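Long-range contact in outer membrane protein Omp121 (Bacteroides thetaiotaomicron, PDB 5FQ8), which probably imports nutrients across the outer membrane as a TonB-dependent receptor and binds calcium: residues 406-420 and 443-457. Numbering follows the deposited sequence.
With C8E ((hydroxyethyloxy)tri(ethyloxy)octane), chain U; KR0 (3-decanoyloxypropyl decanoate), chain K.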
loop_
_atom_site.group_PDB
_atom_site.type_symbol
_atom_site.label_atom_id
_atom_site.label_comp_id
_atom_site.label_asym_id
_atom_site.label_seq_id
_atom_site.Cartn_x
_atom_site.Cartn_y
_atom_site.Cartn_z
ATOM N N LEU B 406 -16.107 -9.484 -26.758
ATOM C CA LEU B 406 -15.797 -8.881 -25.475
ATOM C C LEU B 406 -14.901 -9.830 -24.710
ATOM O O LEU B 406 -15.176 -11.026 -24.664
ATOM C CB LEU B 406 -17.056 -8.598 -24.663
ATOM C CG LEU B 406 -16.839 -7.985 -23.285
ATOM C CD1 LEU B 406 -16.920 -6.513 -23.428
ATOM C CD2 LEU B 406 -17.861 -8.456 -22.308
ATOM N N ASP B 407 -13.835 -9.303 -24.122
ATOM C CA ASP B 407 -12.917 -10.085 -23.305
ATOM C C ASP B 407 -12.492 -9.222 -22.128
ATOM O O ASP B 407 -11.922 -8.145 -22.323
ATOM C CB ASP B 407 -11.713 -10.540 -24.137
ATOM C CG ASP B 407 -10.934 -11.666 -23.497
ATOM O OD1 ASP B 407 -10.972 -11.840 -22.276
ATOM O OD2 ASP B 407 -10.248 -12.384 -24.236
ATOM N N THR B 408 -12.782 -9.684 -20.916
ATOM C CA THR B 408 -12.514 -8.933 -19.700
ATOM C C THR B 408 -11.940 -9.873 -18.653
ATOM O O THR B 408 -12.316 -11.045 -18.578
ATOM C CB THR B 408 -13.784 -8.238 -19.176
ATOM O OG1 THR B 408 -13.649 -7.929 -17.788
ATOM C CG2 THR B 408 -14.990 -9.117 -19.356
ATOM N N THR B 409 -11.016 -9.347 -17.855
ATOM C CA THR B 409 -10.275 -10.155 -16.904
ATOM C C THR B 409 -9.992 -9.340 -15.664
ATOM O O THR B 409 -9.614 -8.175 -15.756
ATOM C CB THR B 409 -8.936 -10.641 -17.463
ATOM O OG1 THR B 409 -9.092 -11.124 -18.794
ATOM C CG2 THR B 409 -8.372 -11.734 -16.590
ATOM N N THR B 410 -10.127 -9.983 -14.517
ATOM C CA THR B 410 -9.790 -9.413 -13.227
ATOM C C THR B 410 -8.787 -10.357 -12.579
ATOM O O THR B 410 -9.115 -11.501 -12.282
ATOM C CB THR B 410 -11.051 -9.231 -12.374
ATOM O OG1 THR B 410 -11.930 -8.291 -12.999
ATOM C CG2 THR B 410 -10.700 -8.747 -10.985
ATOM N N GLY B 411 -7.560 -9.900 -12.392
ATOM C CA GLY B 411 -6.527 -10.703 -11.770
ATOM C C GLY B 411 -6.045 -10.017 -10.513
ATOM O O GLY B 411 -6.089 -8.800 -10.409
ATOM N N GLN B 412 -5.587 -10.812 -9.557
ATOM C CA GLN B 412 -5.247 -10.305 -8.236
ATOM C C GLN B 412 -4.046 -11.041 -7.673
ATOM O O GLN B 412 -4.151 -12.213 -7.328
ATOM C CB GLN B 412 -6.425 -10.438 -7.294
ATOM C CG GLN B 412 -6.103 -10.056 -5.876
ATOM C CD GLN B 412 -7.264 -10.265 -4.955
ATOM O OE1 GLN B 412 -8.398 -10.008 -5.312
ATOM N NE2 GLN B 412 -6.990 -10.765 -3.773
ATOM N N SER B 413 -2.928 -10.336 -7.534
ATOM C CA SER B 413 -1.686 -10.894 -7.022
ATOM C C SER B 413 -1.578 -10.699 -5.520
ATOM O O SER B 413 -2.094 -9.734 -4.973
ATOM C CB SER B 413 -0.498 -10.230 -7.704
ATOM O OG SER B 413 -0.760 -10.003 -9.073
ATOM N N ASP B 414 -0.901 -11.621 -4.851
ATOM C CA ASP B 414 -0.653 -11.489 -3.415
ATOM C C ASP B 414 0.715 -12.082 -3.095
ATOM O O ASP B 414 0.868 -13.304 -3.083
ATOM C CB ASP B 414 -1.746 -12.179 -2.592
ATOM C CG ASP B 414 -3.076 -11.448 -2.632
ATOM O OD1 ASP B 414 -3.302 -10.547 -1.799
ATOM O OD2 ASP B 414 -3.903 -11.793 -3.496
ATOM N N LYS B 415 1.700 -11.233 -2.805
ATOM C CA LYS B 415 3.045 -11.688 -2.478
ATOM C C LYS B 415 3.420 -11.227 -1.079
ATOM O O LYS B 415 3.060 -10.125 -0.671
ATOM C CB LYS B 415 4.084 -11.181 -3.479
ATOM C CG LYS B 415 3.535 -10.802 -4.816
ATOM C CD LYS B 415 4.584 -10.141 -5.653
ATOM C CE LYS B 415 3.969 -9.425 -6.845
ATOM N NZ LYS B 415 3.259 -10.342 -7.787
ATOM N N GLY B 416 4.140 -12.075 -0.347
ATOM C CA GLY B 416 4.574 -11.722 0.991
ATOM C C GLY B 416 5.779 -12.517 1.429
ATOM O O GLY B 416 6.002 -13.637 0.970
ATOM N N LYS B 417 6.550 -11.938 2.339
ATOM C CA LYS B 417 7.710 -12.574 2.934
ATOM C C LYS B 417 7.839 -12.124 4.380
ATOM O O LYS B 417 7.497 -10.983 4.704
ATOM C CB LYS B 417 8.986 -12.238 2.162
ATOM C CG LYS B 417 9.327 -10.784 2.026
ATOM C CD LYS B 417 10.331 -10.619 0.916
ATOM C CE LYS B 417 11.047 -9.294 0.976
ATOM N NZ LYS B 417 11.941 -9.209 2.166
ATOM N N PRO B 418 8.347 -12.982 5.261
ATOM C CA PRO B 418 8.295 -12.692 6.693
ATOM C C PRO B 418 9.292 -11.631 7.111
ATOM O O PRO B 418 10.240 -11.293 6.404
ATOM C CB PRO B 418 8.646 -14.032 7.344
ATOM C CG PRO B 418 8.650 -15.027 6.270
ATOM C CD PRO B 418 8.940 -14.298 5.009
ATOM N N ASN B 419 9.054 -11.110 8.308
ATOM C CA ASN B 419 10.004 -10.255 9.000
ATOM C C ASN B 419 11.068 -11.167 9.575
ATOM O O ASN B 419 11.053 -11.522 10.755
ATOM C CB ASN B 419 9.315 -9.454 10.089
ATOM C CG ASN B 419 10.179 -8.364 10.634
ATOM O OD1 ASN B 419 11.331 -8.578 10.966
ATOM N ND2 ASN B 419 9.632 -7.176 10.705
ATOM N N LEU B 420 11.999 -11.558 8.709
ATOM C CA LEU B 420 13.076 -12.440 9.130
ATOM C C LEU B 420 13.928 -11.804 10.221
ATOM O O LEU B 420 14.412 -12.500 11.123
ATOM C CB LEU B 420 13.928 -12.812 7.925
ATOM C CG LEU B 420 13.236 -13.571 6.797
ATOM C CD1 LEU B 420 14.148 -13.628 5.627
ATOM C CD2 LEU B 420 12.873 -14.968 7.230
ATOM N N GLU B 443 15.671 -7.611 6.215
ATOM C CA GLU B 443 14.522 -8.391 5.788
ATOM C C GLU B 443 13.482 -8.247 6.883
ATOM O O GLU B 443 13.429 -9.019 7.837
ATOM C CB GLU B 443 14.923 -9.839 5.534
ATOM C CG GLU B 443 15.786 -10.040 4.315
ATOM C CD GLU B 443 15.038 -9.848 3.025
ATOM O OE1 GLU B 443 13.824 -10.084 3.023
ATOM O OE2 GLU B 443 15.656 -9.447 2.021
ATOM N N THR B 444 12.654 -7.214 6.757
ATOM C CA THR B 444 11.708 -6.847 7.798
ATOM C C THR B 444 10.278 -7.177 7.425
ATOM O O THR B 444 9.349 -6.702 8.078
ATOM C CB THR B 444 11.830 -5.359 8.126
ATOM O OG1 THR B 444 11.856 -4.597 6.920
ATOM C CG2 THR B 444 13.085 -5.091 8.888
ATOM N N GLY B 445 10.086 -7.978 6.402
ATOM C CA GLY B 445 8.759 -8.328 5.948
ATOM C C GLY B 445 8.252 -7.396 4.873
ATOM O O GLY B 445 8.658 -6.249 4.756
ATOM N N GLN B 446 7.330 -7.908 4.075
ATOM C CA GLN B 446 6.722 -7.122 3.019
ATOM C C GLN B 446 5.491 -7.866 2.548
ATOM O O GLN B 446 5.451 -9.092 2.591
ATOM C CB GLN B 446 7.698 -6.905 1.875
ATOM C CG GLN B 446 7.146 -6.124 0.739
ATOM C CD GLN B 446 8.108 -6.065 -0.406
ATOM O OE1 GLN B 446 8.975 -6.920 -0.535
ATOM N NE2 GLN B 446 7.985 -5.044 -1.231
ATOM N N TYR B 447 4.484 -7.117 2.133
ATOM C CA TYR B 447 3.255 -7.712 1.636
ATOM C C TYR B 447 2.627 -6.761 0.643
ATOM O O TYR B 447 2.372 -5.606 0.974
ATOM C CB TYR B 447 2.286 -8.005 2.764
ATOM C CG TYR B 447 0.950 -8.450 2.250
ATOM C CD1 TYR B 447 0.774 -9.733 1.784
ATOM C CD2 TYR B 447 -0.132 -7.586 2.207
ATOM C CE1 TYR B 447 -0.440 -10.152 1.309
ATOM C CE2 TYR B 447 -1.356 -7.999 1.727
ATOM C CZ TYR B 447 -1.503 -9.285 1.274
ATOM O OH TYR B 447 -2.709 -9.729 0.785
ATOM N N SER B 448 2.352 -7.243 -0.556
ATOM C CA SER B 448 1.699 -6.420 -1.553
ATOM C C SER B 448 0.524 -7.175 -2.153
ATOM O O SER B 448 0.409 -8.393 -2.039
ATOM C CB SER B 448 2.675 -5.986 -2.638
ATOM O OG SER B 448 3.120 -7.103 -3.368
ATOM N N GLU B 449 -0.376 -6.414 -2.751
ATOM C CA GLU B 449 -1.538 -6.945 -3.434
ATOM C C GLU B 449 -1.810 -6.043 -4.616
ATOM O O GLU B 449 -1.656 -4.829 -4.516
ATOM C CB GLU B 449 -2.756 -7.011 -2.511
ATOM C CG GLU B 449 -4.039 -7.349 -3.226
ATOM C CD GLU B 449 -5.215 -7.412 -2.307
ATOM O OE1 GLU B 449 -5.137 -8.136 -1.307
ATOM O OE2 GLU B 449 -6.211 -6.723 -2.569
ATOM N N GLN B 450 -2.176 -6.635 -5.738
ATOM C CA GLN B 450 -2.496 -5.870 -6.930
ATOM C C GLN B 450 -3.717 -6.484 -7.585
ATOM O O GLN B 450 -3.867 -7.701 -7.593
ATOM C CB GLN B 450 -1.317 -5.847 -7.895
ATOM C CG GLN B 450 -1.559 -5.003 -9.102
ATOM C CD GLN B 450 -0.507 -5.200 -10.153
ATOM O OE1 GLN B 450 0.589 -5.656 -9.860
ATOM N NE2 GLN B 450 -0.834 -4.866 -11.392
ATOM N N ILE B 451 -4.596 -5.648 -8.105
ATOM C CA ILE B 451 -5.787 -6.110 -8.792
ATOM C C ILE B 451 -5.739 -5.500 -10.172
ATOM O O ILE B 451 -5.784 -4.278 -10.313
ATOM C CB ILE B 451 -7.077 -5.732 -8.054
ATOM C CG1 ILE B 451 -7.259 -6.593 -6.823
ATOM C CG2 ILE B 451 -8.275 -5.906 -8.937
ATOM C CD1 ILE B 451 -8.568 -6.431 -6.240
ATOM N N THR B 452 -5.616 -6.335 -11.189
ATOM C CA THR B 452 -5.579 -5.844 -12.550
ATOM C C THR B 452 -6.943 -6.032 -13.175
ATOM O O THR B 452 -7.664 -6.963 -12.831
ATOM C CB THR B 452 -4.516 -6.555 -13.384
ATOM O OG1 THR B 452 -3.369 -6.838 -12.583
ATOM C CG2 THR B 452 -4.104 -5.675 -14.526
ATOM N N ARG B 453 -7.305 -5.123 -14.063
ATOM C CA ARG B 453 -8.558 -5.201 -14.790
ATOM C C ARG B 453 -8.246 -4.923 -16.245
ATOM O O ARG B 453 -7.789 -3.827 -16.578
ATOM C CB ARG B 453 -9.582 -4.206 -14.260
ATOM C CG ARG B 453 -10.160 -4.532 -12.914
ATOM C CD ARG B 453 -11.229 -3.523 -12.564
ATOM N NE ARG B 453 -12.335 -3.475 -13.515
ATOM C CZ ARG B 453 -12.993 -2.363 -13.812
ATOM N NH1 ARG B 453 -12.621 -1.223 -13.256
ATOM N NH2 ARG B 453 -13.993 -2.379 -14.670
ATOM N N ARG B 454 -8.472 -5.917 -17.097
ATOM C CA ARG B 454 -8.249 -5.827 -18.528
ATOM C C ARG B 454 -9.570 -5.900 -19.260
ATOM O O ARG B 454 -10.487 -6.588 -18.825
ATOM C CB ARG B 454 -7.368 -6.964 -19.017
ATOM C CG ARG B 454 -5.921 -6.683 -18.941
ATOM C CD ARG B 454 -5.104 -7.867 -19.350
ATOM N NE ARG B 454 -3.760 -7.725 -18.823
ATOM C CZ ARG B 454 -2.864 -6.867 -19.297
ATOM N NH1 ARG B 454 -3.167 -6.081 -20.318
ATOM N NH2 ARG B 454 -1.665 -6.804 -18.748
ATOM N N ARG B 455 -9.652 -5.218 -20.392
ATOM C CA ARG B 455 -10.895 -5.252 -21.144
ATOM C C ARG B 455 -10.676 -4.834 -22.588
ATOM O O ARG B 455 -10.126 -3.767 -22.851
ATOM C CB ARG B 455 -11.926 -4.361 -20.464
ATOM C CG ARG B 455 -13.267 -4.285 -21.115
ATOM C CD ARG B 455 -14.279 -3.747 -20.144
ATOM N NE ARG B 455 -15.616 -3.737 -20.721
ATOM C CZ ARG B 455 -16.196 -2.661 -21.237
ATOM N NH1 ARG B 455 -15.559 -1.497 -21.238
ATOM N NH2 ARG B 455 -17.417 -2.753 -21.740
ATOM N N GLU B 456 -11.088 -5.670 -23.531
ATOM C CA GLU B 456 -10.990 -5.345 -24.941
ATOM C C GLU B 456 -12.341 -5.563 -25.594
ATOM O O GLU B 456 -13.100 -6.445 -25.202
ATOM C CB GLU B 456 -9.935 -6.186 -25.642
ATOM C CG GLU B 456 -8.644 -6.387 -24.846
ATOM C CD GLU B 456 -7.646 -7.261 -25.573
ATOM O OE1 GLU B 456 -8.018 -7.783 -26.642
ATOM O OE2 GLU B 456 -6.502 -7.421 -25.088
ATOM N N ILE B 457 -12.650 -4.742 -26.584
ATOM C CA ILE B 457 -13.904 -4.876 -27.304
ATOM C C ILE B 457 -13.616 -4.753 -28.784
ATOM O O ILE B 457 -12.900 -3.843 -29.209
ATOM C CB ILE B 457 -14.945 -3.825 -26.887
ATOM C CG1 ILE B 457 -15.479 -4.136 -25.506
ATOM C CG2 ILE B 457 -16.082 -3.800 -27.874
ATOM C CD1 ILE B 457 -16.402 -3.073 -24.997
HETATM C C8 C8E U . -19.762 -1.593 -23.369
HETATM O O9 C8E U . -19.779 -2.995 -23.237
HETATM C C10 C8E U . -20.742 -3.536 -24.106
HETATM C C11 C8E U . -21.402 -4.784 -23.528
HETATM O O12 C8E U . -21.744 -5.607 -24.621
HETATM C C13 C8E U . -22.375 -6.817 -24.278
HETATM C C14 C8E U . -22.363 -7.723 -25.506
HETATM O O15 C8E U . -21.057 -8.189 -25.771
HETATM C C16 C8E U . -21.062 -9.283 -26.655
HETATM C C1 KR0 K . -15.355 1.722 -31.144
HETATM O O1 KR0 K . -16.239 1.331 -32.192
HETATM C C2 KR0 K . -14.848 0.444 -30.511
HETATM C C3 KR0 K . -15.441 0.248 -29.135
HETATM C C4 KR0 K . -21.413 0.146 -27.718
HETATM O O4 KR0 K . -16.813 -0.130 -29.182
HETATM C C5 KR0 K . -17.554 -0.088 -27.932
HETATM C C6 KR0 K . -21.675 -0.942 -28.766
HETATM C C7 KR0 K . -17.674 1.536 -32.075
HETATM C C8 KR0 K . -22.964 -1.733 -28.543
HETATM O O8 KR0 K . -16.966 0.291 -26.946
HETATM C C9 KR0 K . -23.113 -2.886 -29.543
HETATM O O9 KR0 K . -18.097 2.597 -31.664
HETATM C C10 KR0 K . -18.997 -0.508 -27.816
HETATM C C11 KR0 K . -19.971 0.666 -27.769
HETATM C C12 KR0 K . -18.650 0.453 -32.455
HETATM C C13 KR0 K . -19.783 1.069 -33.264
HETATM C C14 KR0 K . -24.542 -3.437 -29.608
HETATM C C15 KR0 K . -24.626 -4.795 -30.301
HETATM C C16 KR0 K . -25.981 -5.447 -30.154
HETATM C C17 KR0 K . -20.517 0.028 -34.102
HETATM C C18 KR0 K . -21.812 -0.460 -33.465
HETATM C C19 KR0 K . -22.386 -1.607 -34.292
HETATM C C20 KR0 K . -23.832 -1.953 -33.951
HETATM C C21 KR0 K . -24.309 -3.151 -34.778
HETATM C C22 KR0 K . -25.834 -3.261 -34.810
HETATM C C23 KR0 K . -26.339 -4.578 -35.365
HETATM O O HOH W 1 11.808 -10.105 4.472
#
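D414 and E449 set two carboxylates side by side, D414 OD1 3.1 Å from E449 OE1, their planes 71° apart; such closeness of like charges may favour a proton on one of them. The Y447 hydroxyl lies beside the same atom, OH to D414 OD1 2.8 Å, at best a weak hydrogen bond. The other oxygen, D414 OD2, accepts Q412 NE2 through its syn lone pair (3.3 Å), with the carboxylate oxygen close to the amide plane. With CG opposite its backbone N (chi1 174°) and the chain extended, Q412 lies alongside I451, Q412 CG to I451 CG1 3.8 Å, and carries its OE1 out to accept a hydrogen bond from R453 NH1 of the second subunit. A leucine in place of Q412 would probably leave D414 OD2 and that arginine without this partner. Further along this face, I451 packs on I451 of the second subunit and T410 bonds to its counterpart there, which makes the face part of the subunit interface. At the far end L406 CD1 meets I457 CG1 at 3.5 Å, and I457 CD1 lies over one face of the R455 guanidinium; detergent C8E O9 sits 2.8 Å from R455 NH2, and I457 lines the lipid pocket. Twelve backbone hydrogen bonds, from D407–E456 to K417–Q446, join the strands, antiparallel at 166°. At the loop end a K417–E443 salt bridge is modelled too tightly for its geometry to be relied on. On the opposite face D407 forms a salt bridge with R383, and D407, K415 and E456 hydrogen-bond to N110 or Y124 of the plug domain, as expected for the lumen side of a TonB-dependent barrel. Strand 376-394 flanks 406-417, strand 472-495 flanks 446-457, and helix 368-374 packs against P418 and L420.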